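PDB 5UBU: putative acetamidase/formamidase from Yersinia enterocolitica subsp. palearctica serotype O:3, which probably hydrolyses carbon-nitrogen bonds of linear amides other than peptides. Local coordinates for residues B[149-154]-B[235-240]; B[154-159]-B[221-226]. All coordinates share one frame; numbering follows the deposited sequence.

Contact 1: residues B[149-154]-B[235-240]; sequences IKLDSE and VEFASI. With NA (sodium ion), chain G.
Asp152 OD1, in the turn right after Leu151, whose side chain meets Val235 and Phe237, is gripped by two backbone amides: Glu154 N gives it a 2.9 Å bond, and Lys155 N a second. The first closes an Asx turn, the link between antiparallel strands 145-151 and 155-157. Glu154 N reaches OD1 on the anti side, 34° out of the carboxylate plane. Two beta-sheets meet here through buried apolar groups; no hydrogen bond joins 149-154 to 235-240, though Glu236 is backbone-bonded to Ile119 in the sheet of strand 145-151. Leu151 CD2 and Val235 CG1 come tip to tip at 4.0 Å, and the same Leu151 methyl lies 4.4 Å from Phe237 CB. With Leu151 CG set between its own backbone N and carbonyl carbon (chi1 51°), CD2 meets the valine while CD1 approaches the phenylalanine ring obliquely. Along residues 235-237 the side chains alternate: Val235 and Phe237 start toward Leu151, and Glu236 starts away from it. The glutamate is bent at chi2 (-63°), and Ala234 N also bonds to its OE1. Its carboxylate chelates a sodium ion with both oxygens, OE1 and OE2 of Glu236 each 2.2 Å from the metal.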
loop_
_atom_site.group_PDB
_atom_site.type_symbol
_atom_site.label_atom_id
_atom_site.label_comp_id
_atom_site.label_asym_id
_atom_site.label_seq_id
_atom_site.Cartn_x
_atom_site.Cartn_y
_atom_site.Cartn_z
ATOM N N ILE B 149 -33.719 3.533 -6.556
ATOM C CA ILE B 149 -33.934 4.952 -6.369
ATOM C C ILE B 149 -34.587 5.588 -7.582
ATOM O O ILE B 149 -34.097 5.484 -8.697
ATOM C CB ILE B 149 -32.587 5.693 -6.115
ATOM C CG1 ILE B 149 -31.752 4.992 -5.035
ATOM C CG2 ILE B 149 -32.826 7.165 -5.814
ATOM C CD1 ILE B 149 -32.543 4.616 -3.814
ATOM N N LYS B 150 -35.695 6.269 -7.342
ATOM C CA LYS B 150 -36.422 6.961 -8.392
ATOM C C LYS B 150 -35.574 8.181 -8.708
ATOM O O LYS B 150 -34.882 8.699 -7.838
ATOM C CB LYS B 150 -37.788 7.374 -7.851
ATOM C CG LYS B 150 -38.881 7.698 -8.854
ATOM C CD LYS B 150 -40.190 7.986 -8.078
ATOM C CE LYS B 150 -41.468 7.687 -8.870
ATOM N NZ LYS B 150 -41.635 6.214 -9.083
ATOM N N LEU B 151 -35.583 8.625 -9.952
ATOM C CA LEU B 151 -34.782 9.796 -10.313
ATOM C C LEU B 151 -35.299 10.507 -11.543
ATOM O O LEU B 151 -36.114 9.964 -12.275
ATOM C CB LEU B 151 -33.289 9.418 -10.447
ATOM C CG LEU B 151 -32.834 8.229 -11.310
ATOM C CD1 LEU B 151 -33.071 8.478 -12.779
ATOM C CD2 LEU B 151 -31.358 7.961 -11.091
ATOM N N ASP B 152 -34.863 11.752 -11.708
ATOM C CA ASP B 152 -35.226 12.568 -12.862
ATOM C C ASP B 152 -34.041 13.488 -13.199
ATOM O O ASP B 152 -32.991 13.411 -12.549
ATOM C CB ASP B 152 -36.562 13.320 -12.640
ATOM C CG ASP B 152 -36.530 14.296 -11.470
ATOM O OD1 ASP B 152 -35.463 14.858 -11.149
ATOM O OD2 ASP B 152 -37.606 14.547 -10.895
ATOM N N SER B 153 -34.209 14.349 -14.204
ATOM C CA SER B 153 -33.140 15.267 -14.645
ATOM C C SER B 153 -32.736 16.338 -13.628
ATOM O O SER B 153 -31.797 17.095 -13.870
ATOM C CB SER B 153 -33.577 15.971 -15.942
ATOM O OG SER B 153 -34.739 16.765 -15.723
ATOM N N GLU B 154 -33.425 16.374 -12.490
ATOM C CA GLU B 154 -33.182 17.373 -11.467
ATOM C C GLU B 154 -32.705 16.789 -10.129
ATOM O O GLU B 154 -31.815 17.352 -9.491
ATOM C CB GLU B 154 -34.491 18.150 -11.273
ATOM C CG GLU B 154 -34.389 19.446 -10.480
ATOM C CD GLU B 154 -35.648 20.303 -10.559
ATOM O OE1 GLU B 154 -36.576 19.978 -11.347
ATOM O OE2 GLU B 154 -35.702 21.325 -9.831
ATOM N N VAL B 235 -25.040 5.490 -7.837
ATOM C CA VAL B 235 -26.434 5.289 -8.237
ATOM C C VAL B 235 -26.319 4.945 -9.722
ATOM O O VAL B 235 -26.239 5.823 -10.568
ATOM C CB VAL B 235 -27.339 6.515 -7.969
ATOM C CG1 VAL B 235 -28.712 6.320 -8.599
ATOM C CG2 VAL B 235 -27.464 6.754 -6.466
ATOM N N GLU B 236 -26.283 3.644 -10.002
ATOM C CA GLU B 236 -26.137 3.116 -11.354
ATOM C C GLU B 236 -27.438 3.247 -12.144
ATOM O O GLU B 236 -28.507 2.854 -11.646
ATOM C CB GLU B 236 -25.796 1.626 -11.277
ATOM C CG GLU B 236 -24.661 1.245 -10.332
ATOM C CD GLU B 236 -23.323 1.831 -10.715
ATOM O OE1 GLU B 236 -22.440 1.885 -9.825
ATOM O OE2 GLU B 236 -23.144 2.232 -11.887
ATOM N N PHE B 237 -27.366 3.758 -13.375
ATOM C CA PHE B 237 -28.581 3.900 -14.190
ATOM C C PHE B 237 -28.311 3.836 -15.698
ATOM O O PHE B 237 -27.181 3.985 -16.154
ATOM C CB PHE B 237 -29.352 5.192 -13.816
ATOM C CG PHE B 237 -28.787 6.465 -14.411
ATOM C CD1 PHE B 237 -27.511 6.895 -14.114
ATOM C CD2 PHE B 237 -29.577 7.276 -15.215
ATOM C CE1 PHE B 237 -27.012 8.077 -14.656
ATOM C CE2 PHE B 237 -29.077 8.468 -15.743
ATOM C CZ PHE B 237 -27.795 8.865 -15.454
ATOM N N ALA B 238 -29.382 3.564 -16.444
ATOM C CA ALA B 238 -29.362 3.502 -17.888
ATOM C C ALA B 238 -29.563 4.949 -18.341
ATOM O O ALA B 238 -30.455 5.630 -17.826
ATOM C CB ALA B 238 -30.477 2.605 -18.392
ATOM N N SER B 239 -28.750 5.413 -19.296
ATOM C CA SER B 239 -28.823 6.810 -19.745
ATOM C C SER B 239 -28.768 7.047 -21.236
ATOM O O SER B 239 -28.446 6.153 -22.015
ATOM C CB SER B 239 -27.633 7.588 -19.176
ATOM O OG SER B 239 -26.425 7.221 -19.838
ATOM N N ILE B 240 -29.077 8.293 -21.593
ATOM C CA ILE B 240 -28.998 8.794 -22.950
ATOM C C ILE B 240 -27.864 9.799 -22.825
ATOM O O ILE B 240 -28.081 10.947 -22.429
ATOM C CB ILE B 240 -30.293 9.486 -23.428
ATOM C CG1 ILE B 240 -31.477 8.511 -23.369
ATOM C CG2 ILE B 240 -30.108 10.011 -24.850
ATOM C CD1 ILE B 240 -32.807 9.103 -23.776
HETATM NA NA NA G . -20.940 2.066 -11.480
#

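Contact 2: residues B[154-159]-B[221-226]; sequences EKVYWS and AHACQG. With NA (sodium ion), chain G.
Val156 makes the whole direct contact from its strand, and one methyl does the work: CG2 rests 3.9 Å from Ala223 CB and 4.2 Å from Cys224 SG. All three residues are buried, and the side chains meet through apolar contact, with no hydrogen bond between the segments. CG1 of Val156 lies anti to the backbone N (chi1 179°), which turns CG2 to the side next to that N, over the pair formed by Ala223 and Cys224. Both of these, just after His222, start their side chains toward the valine.

In the next shell, Ile149 packs on Val156, and Leu151 and Phe237 pack on Ala223. The valine itself is held in its sheet by backbone bonding to Leu164. Just beyond it, Tyr157 is the centre of an inverse gamma turn, closed by a weak 3.0 Å bond from Trp158 N to Val156 O. The indole of Trp158 reaches the subunit interface, where its NE1 bonds to Asp298 of the second subunit.

On the other segment, Gln225 is fixed from both ends of its amide: OE1 accepts from His169 NE2, and NE2 gives to Asp195 O and, weakly, to Gly226 O. One residue before Ala223, His222 NE2 binds a sodium ion at 2.3 Å. With Asp220 and Glu236 it forms one half of a two-sodium site, in which Asp220 is shared with a second ion held by Asn193 and Asp195.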
loop_
_atom_site.group_PDB
_atom_site.type_symbol
_atom_site.label_atom_id
_atom_site.label_comp_id
_atom_site.label_asym_id
_atom_site.label_seq_id
_atom_site.Cartn_x
_atom_site.Cartn_y
_atom_site.Cartn_z
ATOM N N GLU B 154 -33.425 16.374 -12.490
ATOM C CA GLU B 154 -33.182 17.373 -11.467
ATOM C C GLU B 154 -32.705 16.789 -10.129
ATOM O O GLU B 154 -31.815 17.352 -9.491
ATOM C CB GLU B 154 -34.491 18.150 -11.273
ATOM C CG GLU B 154 -34.389 19.446 -10.480
ATOM C CD GLU B 154 -35.648 20.303 -10.559
ATOM O OE1 GLU B 154 -36.576 19.978 -11.347
ATOM O OE2 GLU B 154 -35.702 21.325 -9.831
ATOM N N LYS B 155 -33.289 15.666 -9.703
ATOM C CA LYS B 155 -32.970 15.076 -8.388
ATOM C C LYS B 155 -32.954 13.542 -8.320
ATOM O O LYS B 155 -33.530 12.863 -9.162
ATOM C CB LYS B 155 -33.999 15.590 -7.364
ATOM C CG LYS B 155 -33.981 17.112 -7.211
ATOM C CD LYS B 155 -34.994 17.709 -6.278
ATOM C CE LYS B 155 -34.752 19.218 -6.234
ATOM N NZ LYS B 155 -35.723 20.001 -5.409
ATOM N N VAL B 156 -32.281 13.030 -7.287
ATOM C CA VAL B 156 -32.163 11.593 -7.000
ATOM C C VAL B 156 -32.882 11.392 -5.667
ATOM O O VAL B 156 -32.424 11.870 -4.632
ATOM C CB VAL B 156 -30.696 11.150 -6.900
ATOM C CG1 VAL B 156 -30.605 9.661 -6.581
ATOM C CG2 VAL B 156 -29.950 11.470 -8.197
ATOM N N TYR B 157 -34.012 10.688 -5.699
ATOM C CA TYR B 157 -34.849 10.490 -4.509
ATOM C C TYR B 157 -34.391 9.336 -3.627
ATOM O O TYR B 157 -35.074 8.317 -3.509
ATOM C CB TYR B 157 -36.311 10.327 -4.946
ATOM C CG TYR B 157 -36.778 11.507 -5.763
ATOM C CD1 TYR B 157 -37.200 12.685 -5.147
ATOM C CD2 TYR B 157 -36.765 11.465 -7.154
ATOM C CE1 TYR B 157 -37.606 13.779 -5.892
ATOM C CE2 TYR B 157 -37.183 12.553 -7.911
ATOM C CZ TYR B 157 -37.599 13.706 -7.271
ATOM O OH TYR B 157 -38.008 14.778 -8.008
ATOM N N TRP B 158 -33.245 9.540 -2.977
ATOM C CA TRP B 158 -32.630 8.533 -2.109
ATOM C C TRP B 158 -33.556 8.025 -1.006
ATOM O O TRP B 158 -33.644 6.822 -0.778
ATOM C CB TRP B 158 -31.335 9.073 -1.482
ATOM C CG TRP B 158 -30.608 8.049 -0.694
ATOM C CD1 TRP B 158 -30.686 7.830 0.651
ATOM C CD2 TRP B 158 -29.719 7.063 -1.214
ATOM N NE1 TRP B 158 -29.882 6.772 1.002
ATOM C CE2 TRP B 158 -29.275 6.286 -0.127
ATOM C CE3 TRP B 158 -29.248 6.762 -2.497
ATOM C CZ2 TRP B 158 -28.383 5.227 -0.285
ATOM C CZ3 TRP B 158 -28.354 5.718 -2.652
ATOM C CH2 TRP B 158 -27.933 4.962 -1.554
ATOM N N SER B 159 -34.215 8.953 -0.316
ATOM C CA SER B 159 -35.134 8.607 0.770
ATOM C C SER B 159 -35.953 9.824 1.203
ATOM O O SER B 159 -35.749 10.927 0.699
ATOM C CB SER B 159 -34.346 8.082 1.980
ATOM O OG SER B 159 -33.456 9.067 2.486
ATOM N N ALA B 221 -23.114 4.748 -16.460
ATOM C CA ALA B 221 -23.532 6.091 -16.103
ATOM C C ALA B 221 -23.929 6.120 -14.622
ATOM O O ALA B 221 -24.511 5.153 -14.112
ATOM C CB ALA B 221 -24.703 6.521 -16.970
ATOM N N HIS B 222 -23.574 7.207 -13.933
ATOM C CA HIS B 222 -23.928 7.388 -12.521
ATOM C C HIS B 222 -24.762 8.643 -12.365
ATOM O O HIS B 222 -24.434 9.668 -12.942
ATOM C CB HIS B 222 -22.711 7.558 -11.607
ATOM C CG HIS B 222 -21.810 6.374 -11.542
ATOM N ND1 HIS B 222 -20.453 6.495 -11.376
ATOM C CD2 HIS B 222 -22.062 5.051 -11.665
ATOM C CE1 HIS B 222 -19.910 5.290 -11.345
ATOM N NE2 HIS B 222 -20.863 4.396 -11.530
ATOM N N ALA B 223 -25.833 8.565 -11.582
ATOM C CA ALA B 223 -26.693 9.731 -11.335
ATOM C C ALA B 223 -26.027 10.669 -10.334
ATOM O O ALA B 223 -26.361 11.844 -10.261
ATOM C CB ALA B 223 -28.056 9.293 -10.824
ATOM N N CYS B 224 -25.098 10.117 -9.559
ATOM C CA CYS B 224 -24.333 10.852 -8.553
ATOM C C CYS B 224 -23.278 9.904 -8.014
ATOM O O CYS B 224 -23.376 8.705 -8.248
ATOM C CB CYS B 224 -25.251 11.324 -7.419
ATOM S SG CYS B 224 -26.270 10.003 -6.707
ATOM N N GLN B 225 -22.267 10.426 -7.318
ATOM C CA GLN B 225 -21.222 9.584 -6.718
ATOM C C GLN B 225 -20.361 10.342 -5.725
ATOM O O GLN B 225 -19.966 11.483 -5.976
ATOM C CB GLN B 225 -20.288 8.974 -7.774
ATOM C CG GLN B 225 -19.195 8.064 -7.203
ATOM C CD GLN B 225 -18.154 7.674 -8.215
ATOM O OE1 GLN B 225 -18.468 7.195 -9.301
ATOM N NE2 GLN B 225 -16.900 7.854 -7.850
ATOM N N GLY B 226 -20.037 9.668 -4.621
ATOM C CA GLY B 226 -19.176 10.241 -3.606
ATOM C C GLY B 226 -17.713 9.972 -3.947
ATOM O O GLY B 226 -17.394 9.116 -4.789
HETATM NA NA NA G . -20.940 2.066 -11.480
#

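Contacts 1 and 2 have centres about 7 Å apart and belong to one interface between two sheets, with contact 2 nested in the chain loop that contact 1 closes. On one side, strands 145-151 and 155-157 are neighbours joined by the turn ending in the shared Glu154; Tyr157 OH bonds back to Asp152 OD2 at 2.9 Å. On the other, 214-222 and 236-237 pair antiparallel, and the Ala223 N to Val235 O distance of 3.0 Å fits a hydrogen bond. The two contacts also converge on one sodium ion, through Glu236 of contact 1 and His222 of contact 2.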